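Local coordinates for long form D7clu1 salivary protein (Culex quinquefasciatus, PDB 6V4C), which binds and sequesters adenine nucleotides, ADP and ATP most tightly, and so inhibits platelet aggregation and haemostasis while the mosquito takes blood, at residues M6-E15 and Y126-Y137. Residues are numbered along the deposited sequence; the frame is centred on the assembly and turned at random. Where two conformers were deposited one is given.
Sequences MDPEEVAFEE and YLLDSSVRDAIY. With ADP (adenosine-5'-diphosphate), chain B.
Tyr-126 meets the helix that begins at Pro-8 through its carbonyl O, 3.3 Å from Val-11 CG1; the beta-branched side chain sets CB and both methyls around the oxygen in van der Waals contact. Leu-127 follows at positive phi (61°) as the C' residue of the Schellman motif that ends helix 121-125. Its CB lies against the Pro-8 ring, and CD1 packs on the ring's N and CD and touches Met-6 O. Proline suits a helix's first turn, where no amide donor is required, while Asp-7, the N-cap, and Glu-10 close a capping box around it. A water donates to Pro-8 O (2.8 Å) and Leu-127 O (2.9 Å), bridging the two backbones. The forked end of Leu-128 lets its methyls meet both Val-11 CG1 (CD2 at 3.6 Å) and the carboxylate of Glu-15, whose OE1 is held by Trp-36.

Past the Asp-129 N-cap, Arg-133 lays its aliphatic CG on Pro-8 CB. A bend at chi3 (70°) leads the guanidinium on to ADP, where NH1 donates to O3B at 3.1 Å, while NE forms a salt bridge with Asp-134 OD1 in the guanidinium plane. Beta-branched Ile-136 brings CG2 to the proline ring's flank, 3.7 Å from Pro-8 CG. Tyr-137 touches Pro-8 CB with CE1, and its OH donates to the adenine edge at N7 (2.9 Å), whereas Ala-12 lies over the face, its small methyl admitting C8 to 3.5 Å from CB.

No direct hydrogen bond joins the segments: they meet through apolar packing, one bridging water and shared ADP, while the polar ends of Arg-133 and Tyr-137 are spent on phosphate and base.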
loop_
_atom_site.group_PDB
_atom_site.type_symbol
_atom_site.label_atom_id
_atom_site.label_comp_id
_atom_site.label_asym_id
_atom_site.label_seq_id
_atom_site.Cartn_x
_atom_site.Cartn_y
_atom_site.Cartn_z
ATOM N N MET A 6 -5.283 -9.748 6.042
ATOM C CA MET A 6 -4.232 -8.814 5.670
ATOM C C MET A 6 -3.357 -8.515 6.877
ATOM O O MET A 6 -3.860 -8.354 7.996
ATOM C CB MET A 6 -4.838 -7.509 5.150
ATOM C CG MET A 6 -6.007 -7.706 4.202
ATOM S SD MET A 6 -6.760 -6.151 3.691
ATOM C CE MET A 6 -5.482 -5.492 2.625
ATOM N N ASP A 7 -2.051 -8.441 6.644
ATOM C CA ASP A 7 -1.095 -8.079 7.682
ATOM C C ASP A 7 -1.099 -6.561 7.870
ATOM O O ASP A 7 -1.736 -5.839 7.097
ATOM C CB ASP A 7 0.267 -8.712 7.367
ATOM C CG ASP A 7 0.998 -8.053 6.199
ATOM O OD1 ASP A 7 0.809 -6.852 5.926
ATOM O OD2 ASP A 7 1.800 -8.760 5.551
ATOM N N PRO A 8 -0.416 -6.036 8.896
ATOM C CA PRO A 8 -0.498 -4.584 9.136
ATOM C C PRO A 8 0.069 -3.740 8.007
ATOM O O PRO A 8 -0.386 -2.605 7.817
ATOM C CB PRO A 8 0.286 -4.384 10.444
ATOM C CG PRO A 8 0.384 -5.731 11.058
ATOM C CD PRO A 8 0.433 -6.691 9.910
ATOM N N GLU A 9 1.054 -4.251 7.260
ATOM C CA GLU A 9 1.597 -3.501 6.129
ATOM C C GLU A 9 0.583 -3.401 4.996
ATOM O O GLU A 9 0.435 -2.340 4.376
ATOM C CB GLU A 9 2.896 -4.151 5.639
ATOM C CG GLU A 9 3.593 -3.414 4.486
ATOM C CD GLU A 9 3.105 -3.845 3.106
ATOM O OE1 GLU A 9 2.403 -4.876 3.003
ATOM O OE2 GLU A 9 3.431 -3.149 2.122
ATOM N N GLU A 10 -0.093 -4.486 4.705
ATOM C CA GLU A 10 -1.183 -4.486 3.727
ATOM C C GLU A 10 -2.305 -3.533 4.112
ATOM O O GLU A 10 -2.692 -2.855 3.341
ATOM C CB GLU A 10 -1.724 -5.856 3.501
ATOM C CG GLU A 10 -0.757 -6.825 3.035
ATOM C CD GLU A 10 -1.275 -8.217 2.904
ATOM O OE1 GLU A 10 -1.448 -8.829 3.797
ATOM O OE2 GLU A 10 -1.493 -8.589 1.898
ATOM N N VAL A 11 -2.727 -3.480 5.348
ATOM C CA VAL A 11 -3.808 -2.544 5.685
ATOM C C VAL A 11 -3.332 -1.134 5.601
ATOM O O VAL A 11 -3.962 -0.409 5.103
ATOM C CB VAL A 11 -4.416 -2.873 7.031
ATOM C CG1 VAL A 11 -5.469 -1.909 7.382
ATOM C CG2 VAL A 11 -4.820 -4.286 7.144
ATOM N N ALA A 12 -2.119 -0.867 6.064
ATOM C CA ALA A 12 -1.601 0.496 5.995
ATOM C C ALA A 12 -1.441 0.955 4.552
ATOM O O ALA A 12 -1.721 2.116 4.227
ATOM C CB ALA A 12 -0.278 0.596 6.753
ATOM N N PHE A 13 -0.998 0.057 3.668
ATOM C CA PHE A 13 -0.913 0.402 2.252
ATOM C C PHE A 13 -2.281 0.764 1.688
ATOM O O PHE A 13 -2.426 1.770 0.982
ATOM C CB PHE A 13 -0.302 -0.755 1.461
ATOM C CG PHE A 13 -0.052 -0.432 0.009
ATOM C CD1 PHE A 13 -1.040 -0.631 -0.947
ATOM C CD2 PHE A 13 1.174 0.072 -0.398
ATOM C CE1 PHE A 13 -0.810 -0.330 -2.276
ATOM C CE2 PHE A 13 1.410 0.372 -1.727
ATOM C CZ PHE A 13 0.417 0.171 -2.666
ATOM N N GLU A 14 -3.300 -0.045 1.983
ATOM C CA GLU A 14 -4.622 0.212 1.422
ATOM C C GLU A 14 -5.260 1.452 2.037
ATOM O O GLU A 14 -5.917 2.228 1.335
ATOM C CB GLU A 14 -5.520 -1.013 1.591
ATOM C CG GLU A 14 -4.996 -2.270 0.900
ATOM C CD GLU A 14 -4.935 -2.143 -0.615
ATOM O OE1 GLU A 14 -5.658 -1.294 -1.183
ATOM O OE2 GLU A 14 -4.163 -2.899 -1.239
ATOM N N GLU A 15 -5.074 1.659 3.343
ATOM C CA GLU A 15 -5.627 2.848 3.987
ATOM C C GLU A 15 -5.051 4.120 3.378
ATOM O O GLU A 15 -5.790 5.061 3.066
ATOM C CB GLU A 15 -5.359 2.817 5.494
ATOM C CG GLU A 15 -5.898 4.046 6.225
ATOM C CD GLU A 15 -5.314 4.216 7.619
ATOM O OE1 GLU A 15 -6.065 4.063 8.608
ATOM O OE2 GLU A 15 -4.102 4.500 7.722
ATOM N N TYR A 126 -7.989 -4.675 12.469
ATOM C CA TYR A 126 -7.346 -4.445 11.182
ATOM C C TYR A 126 -5.922 -3.916 11.317
ATOM O O TYR A 126 -5.388 -3.329 10.371
ATOM C CB TYR A 126 -8.220 -3.567 10.287
ATOM C CG TYR A 126 -9.408 -4.336 9.753
ATOM C CD1 TYR A 126 -10.536 -4.541 10.538
ATOM C CD2 TYR A 126 -9.387 -4.891 8.480
ATOM C CE1 TYR A 126 -11.617 -5.260 10.062
ATOM C CE2 TYR A 126 -10.463 -5.611 7.993
ATOM C CZ TYR A 126 -11.575 -5.792 8.789
ATOM O OH TYR A 126 -12.650 -6.508 8.313
ATOM N N LEU A 127 -5.301 -4.116 12.480
ATOM C CA LEU A 127 -3.857 -3.960 12.651
ATOM C C LEU A 127 -3.376 -2.542 12.350
ATOM O O LEU A 127 -2.224 -2.337 11.961
ATOM C CB LEU A 127 -3.081 -5.001 11.836
ATOM C CG LEU A 127 -3.702 -6.402 11.835
ATOM C CD1 LEU A 127 -2.870 -7.391 11.033
ATOM C CD2 LEU A 127 -3.926 -6.908 13.255
ATOM N N LEU A 128 -4.254 -1.552 12.515
ATOM C CA LEU A 128 -3.859 -0.156 12.391
ATOM C C LEU A 128 -3.516 0.481 13.729
ATOM O O LEU A 128 -2.859 1.529 13.752
ATOM C CB LEU A 128 -4.957 0.650 11.695
ATOM C CG LEU A 128 -5.188 0.304 10.221
ATOM C CD1 LEU A 128 -6.420 1.012 9.693
ATOM C CD2 LEU A 128 -3.965 0.669 9.388
ATOM N N ASP A 129 -3.948 -0.123 14.833
ATOM C CA ASP A 129 -3.548 0.335 16.157
ATOM C C ASP A 129 -2.035 0.218 16.301
ATOM O O ASP A 129 -1.448 -0.807 15.951
ATOM C CB ASP A 129 -4.245 -0.522 17.211
ATOM C CG ASP A 129 -3.828 -0.170 18.616
ATOM O OD1 ASP A 129 -4.425 0.760 19.199
ATOM O OD2 ASP A 129 -2.901 -0.826 19.136
ATOM N N SER A 130 -1.410 1.276 16.830
ATOM C CA SER A 130 0.049 1.352 16.835
ATOM C C SER A 130 0.677 0.204 17.616
ATOM O O SER A 130 1.688 -0.365 17.187
ATOM C CB SER A 130 0.508 2.701 17.391
ATOM O OG SER A 130 0.112 2.854 18.740
ATOM N N SER A 131 0.096 -0.155 18.765
ATOM C CA SER A 131 0.676 -1.220 19.579
ATOM C C SER A 131 0.500 -2.588 18.928
ATOM O O SER A 131 1.423 -3.411 18.948
ATOM C CB SER A 131 0.081 -1.201 20.985
ATOM O OG SER A 131 0.448 -0.015 21.661
ATOM N N VAL A 132 -0.676 -2.854 18.361
ATOM C CA VAL A 132 -0.893 -4.123 17.670
ATOM C C VAL A 132 0.034 -4.231 16.466
ATOM O O VAL A 132 0.709 -5.248 16.264
ATOM C CB VAL A 132 -2.371 -4.276 17.269
ATOM C CG1 VAL A 132 -2.557 -5.509 16.391
ATOM C CG2 VAL A 132 -3.248 -4.363 18.503
ATOM N N ARG A 133 0.107 -3.226 15.666
ATOM C CA ARG A 133 0.946 -3.176 14.448
ATOM C C ARG A 133 2.404 -3.427 14.788
ATOM O O ARG A 133 2.937 -4.257 14.274
ATOM C CB ARG A 133 0.737 -1.830 13.807
ATOM C CG ARG A 133 1.573 -1.510 12.600
ATOM C CD ARG A 133 1.606 -0.088 12.182
ATOM N NE ARG A 133 2.320 0.674 13.113
ATOM C CZ ARG A 133 2.099 1.877 13.453
ATOM N NH1 ARG A 133 1.161 2.565 12.899
ATOM N NH2 ARG A 133 2.839 2.415 14.348
ATOM N N ASP A 134 2.899 -2.687 15.748
ATOM C CA ASP A 134 4.327 -2.769 16.030
ATOM C C ASP A 134 4.715 -4.109 16.637
ATOM O O ASP A 134 5.798 -4.627 16.344
ATOM C CB ASP A 134 4.758 -1.601 16.919
ATOM C CG ASP A 134 4.740 -0.278 16.179
ATOM O OD1 ASP A 134 4.793 -0.297 14.926
ATOM O OD2 ASP A 134 4.673 0.780 16.840
ATOM N N ALA A 135 3.852 -4.686 17.478
ATOM C CA ALA A 135 4.138 -6.006 18.031
ATOM C C ALA A 135 4.198 -7.058 16.931
ATOM O O ALA A 135 5.075 -7.931 16.939
ATOM C CB ALA A 135 3.090 -6.375 19.081
ATOM N N ILE A 136 3.283 -6.980 15.965
ATOM C CA ILE A 136 3.293 -7.930 14.855
ATOM C C ILE A 136 4.564 -7.779 14.025
ATOM O O ILE A 136 5.198 -8.773 13.650
ATOM C CB ILE A 136 2.012 -7.785 14.014
ATOM C CG1 ILE A 136 0.797 -8.223 14.834
ATOM C CG2 ILE A 136 2.124 -8.576 12.708
ATOM C CD1 ILE A 136 -0.530 -7.945 14.163
ATOM N N TYR A 137 4.963 -6.535 13.735
ATOM C CA TYR A 137 6.204 -6.306 13.000
ATOM C C TYR A 137 7.392 -6.920 13.731
ATOM O O TYR A 137 8.238 -7.582 13.118
ATOM C CB TYR A 137 6.437 -4.809 12.793
ATOM C CG TYR A 137 5.527 -4.137 11.788
ATOM C CD1 TYR A 137 4.799 -4.876 10.862
ATOM C CD2 TYR A 137 5.407 -2.754 11.763
ATOM C CE1 TYR A 137 3.964 -4.249 9.944
ATOM C CE2 TYR A 137 4.583 -2.123 10.853
ATOM C CZ TYR A 137 3.863 -2.873 9.948
ATOM O OH TYR A 137 3.049 -2.229 9.047
HETATM P PB ADP B . 2.242 6.187 14.634
HETATM O O1B ADP B . 2.974 5.748 15.715
HETATM O O2B ADP B . 1.803 7.526 14.733
HETATM O O3B ADP B . 1.189 5.353 14.361
HETATM P PA ADP B . 3.659 7.667 12.572
HETATM O O1A ADP B . 4.942 8.363 12.885
HETATM O O2A ADP B . 2.591 8.592 12.633
HETATM O O3A ADP B . 3.353 6.488 13.520
HETATM O "O5'" ADP B . 3.453 6.771 11.357
HETATM C "C5'" ADP B . 2.275 6.021 11.157
HETATM C "C4'" ADP B . 2.073 5.668 9.701
HETATM O "O4'" ADP B . 2.765 4.498 9.346
HETATM C "C3'" ADP B . 0.690 5.238 9.268
HETATM O "O3'" ADP B . -0.137 6.315 8.973
HETATM C "C2'" ADP B . 0.902 4.287 8.094
HETATM O "O2'" ADP B . 0.650 4.922 6.913
HETATM C "C1'" ADP B . 2.378 4.065 8.111
HETATM N N9 ADP B . 2.792 2.703 7.981
HETATM C C8 ADP B . 2.405 1.714 8.766
HETATM N N7 ADP B . 2.939 0.597 8.493
HETATM C C5 ADP B . 3.735 0.841 7.442
HETATM C C6 ADP B . 4.585 0.049 6.678
HETATM N N6 ADP B . 4.771 -1.213 6.853
HETATM N N1 ADP B . 5.234 0.612 5.689
HETATM C C2 ADP B . 5.052 1.876 5.465
HETATM N N3 ADP B . 4.314 2.703 6.112
HETATM C C4 ADP B . 3.663 2.148 7.109
HETATM O O HOH W 1 -0.847 -0.810 9.967
#